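Local structure of B-cell CLL/lymphoma 9 protein (Homo sapiens, 2VPB) at residues 27-30 with 31-34. The protein promotes the transcriptional activity of beta-catenin in Wnt signalling, and through this HD1 domain segment interacts with PYGO1. Sequence-based numbering, arbitrary orientation.
Sequences VETI and VSFH
Two hydroxyls three residues apart meet across a tight turn: OG1 of Thr29 and OG of Ser32 are hydrogen-bonded at 2.7 Å, and each oxygen could supply the hydrogen. OG1 does double duty, because it also accepts a bond from the backbone N of Val31 at 3.2 Å, bent to 144° at the hydrogen. Thr29 reaches both partners because a chi1 of 79° tucks OG1 over its main chain, flanked by N and C, which aims the hydroxyl into the turn, while Ser32 swings OG beside its backbone N (chi1 -62°) to meet it. Threonine and serine suit these places, since a hydroxyl one carbon from the main chain can both donate and accept hydrogen bonds, and is short enough to bond to atoms of the turn itself.

The frame is a type I beta turn from Thr29 to Ser32, closed by the N of Ser32 on the O of Thr29 at 3.1 Å. Ser32 is in turn the centre of an inverse gamma turn, with a weak bond from the N of Phe33 to the O of Val31. The paired turns reverse the chain after helix 12-23, within the HD1 segment that interacts with PYGO1.

At the corner, beta-branching gives Ile30 and Val31 apolar bulk close to the main chain: Ile30 packs on Ala18 and Val22 of the helix, Val31 on Tyr8 and Phe10 of strand 8-10. Ile30 also meets an apolar and Val31 a polar side chain on the chain of another protein, and the rings of Phe33 and Tyr8 meet. Beyond the turn, compact Val27 packs on Ala21 and Val22, and its CG1 methyl approaches NE2 of His34 obliquely to 3.5 Å, the side chains crossing at about a right angle, and the O of Ser32 lies at the imidazole edge, in its plane.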
ATOM      1  N   VAL B  27     -14.969   9.355   3.485  1.00 20.57           N
ATOM      2  CA  VAL B  27     -14.469   9.649   2.140  1.00 20.13           C
ATOM      3  C   VAL B  27     -14.949   8.566   1.177  1.00 20.16           C
ATOM      4  O   VAL B  27     -15.256   7.449   1.607  1.00 20.75           O
ATOM      5  CB  VAL B  27     -12.906   9.732   2.074  1.00 19.83           C
ATOM      6  CG1 VAL B  27     -12.376  10.904   2.891  1.00 19.96           C
ATOM      7  CG2 VAL B  27     -12.243   8.415   2.527  1.00 19.08           C
ATOM      8  N   GLU B  28     -15.010   8.898  -0.114  1.00 20.57           N
ATOM      9  CA  GLU B  28     -15.399   7.943  -1.153  1.00 21.27           C
ATOM     10  C   GLU B  28     -14.310   6.915  -1.456  1.00 20.48           C
ATOM     11  O   GLU B  28     -14.605   5.738  -1.690  1.00 20.89           O
ATOM     12  CB  GLU B  28     -15.759   8.678  -2.448  1.00 22.09           C
ATOM     13  CG  GLU B  28     -17.116   9.371  -2.406  1.00 27.15           C
ATOM     14  CD  GLU B  28     -18.277   8.389  -2.313  1.00 33.35           C
ATOM     15  OE1 GLU B  28     -18.212   7.315  -2.950  1.00 36.98           O
ATOM     16  OE2 GLU B  28     -19.252   8.690  -1.591  1.00 37.71           O
ATOM     17  N   THR B  29     -13.061   7.378  -1.474  1.00 18.61           N
ATOM     18  CA  THR B  29     -11.910   6.553  -1.836  1.00 17.64           C
ATOM     19  C   THR B  29     -10.713   6.914  -0.973  1.00 16.43           C
ATOM     20  O   THR B  29     -10.682   7.990  -0.358  1.00 16.37           O
ATOM     21  CB  THR B  29     -11.460   6.742  -3.314  1.00 17.96           C
ATOM     22  OG1 THR B  29     -10.684   7.943  -3.458  1.00 17.84           O
ATOM     23  CG2 THR B  29     -12.643   6.785  -4.274  1.00 19.53           C
ATOM     24  N   ILE B  30      -9.718   6.034  -0.975  1.00 15.53           N
ATOM     25  CA  ILE B  30      -8.515   6.238  -0.161  1.00 14.47           C
ATOM     26  C   ILE B  30      -7.659   7.411  -0.652  1.00 14.59           C
ATOM     27  O   ILE B  30      -6.741   7.830   0.058  1.00 14.87           O
ATOM     28  CB  ILE B  30      -7.643   4.948  -0.043  1.00 13.74           C
ATOM     29  CG1 ILE B  30      -7.124   4.475  -1.425  1.00 13.49           C
ATOM     30  CG2 ILE B  30      -8.425   3.825   0.675  1.00 14.84           C
ATOM     31  CD1 ILE B  30      -5.989   3.504  -1.337  1.00 14.62           C
ATOM     32  N   VAL B  31      -7.948   7.947  -1.843  1.00 14.87           N
ATOM     33  CA  VAL B  31      -7.219   9.130  -2.337  1.00 15.58           C
ATOM     34  C   VAL B  31      -8.115  10.369  -2.445  1.00 16.28           C
ATOM     35  O   VAL B  31      -7.760  11.350  -3.111  1.00 17.03           O
ATOM     36  CB  VAL B  31      -6.468   8.864  -3.681  1.00 15.50           C
ATOM     37  CG1 VAL B  31      -5.309   7.875  -3.479  1.00 15.46           C
ATOM     38  CG2 VAL B  31      -7.434   8.372  -4.753  1.00 16.50           C
ATOM     39  N   SER B  32      -9.260  10.331  -1.768  1.00 16.59           N
ATOM     40  CA  SER B  32     -10.191  11.467  -1.750  1.00 17.40           C
ATOM     41  C   SER B  32      -9.749  12.516  -0.729  1.00 17.27           C
ATOM     42  O   SER B  32     -10.465  12.799   0.231  1.00 16.98           O
ATOM     43  CB  SER B  32     -11.605  10.988  -1.445  1.00 17.78           C
ATOM     44  OG  SER B  32     -12.036  10.099  -2.454  1.00 19.77           O
ATOM     45  N   PHE B  33      -8.559  13.074  -0.927  1.00 17.73           N
ATOM     46  CA  PHE B  33      -8.010  14.043   0.033  1.00 18.17           C
ATOM     47  C   PHE B  33      -8.862  15.297   0.059  1.00 18.34           C
ATOM     48  O   PHE B  33      -9.453  15.676  -0.950  1.00 19.12           O
ATOM     49  CB  PHE B  33      -6.561  14.388  -0.296  1.00 19.06           C
ATOM     50  CG  PHE B  33      -5.678  13.191  -0.411  1.00 20.47           C
ATOM     51  CD1 PHE B  33      -5.296  12.480   0.713  1.00 22.92           C
ATOM     52  CD2 PHE B  33      -5.237  12.766  -1.658  1.00 21.48           C
ATOM     53  CE1 PHE B  33      -4.479  11.342   0.596  1.00 23.91           C
ATOM     54  CE2 PHE B  33      -4.414  11.648  -1.779  1.00 22.62           C
ATOM     55  CZ  PHE B  33      -4.040  10.939  -0.652  1.00 21.80           C
ATOM     56  N   HIS B  34      -8.930  15.925   1.226  1.00 17.25           N
ATOM     57  CA  HIS B  34      -9.830  17.057   1.396  1.00 17.56           C
ATOM     58  C   HIS B  34      -9.417  17.832   2.616  1.00 17.61           C
ATOM     59  O   HIS B  34      -8.499  17.452   3.340  1.00 15.59           O
ATOM     60  CB  HIS B  34     -11.247  16.535   1.601  1.00 17.44           C
ATOM     61  CG  HIS B  34     -11.363  15.602   2.764  1.00 18.56           C
ATOM     62  ND1 HIS B  34     -11.837  15.999   3.996  1.00 21.38           N
ATOM     63  CD2 HIS B  34     -11.013  14.299   2.898  1.00 17.57           C
ATOM     64  CE1 HIS B  34     -11.788  14.975   4.835  1.00 20.79           C
ATOM     65  NE2 HIS B  34     -11.289  13.934   4.192  1.00 20.62           N
TER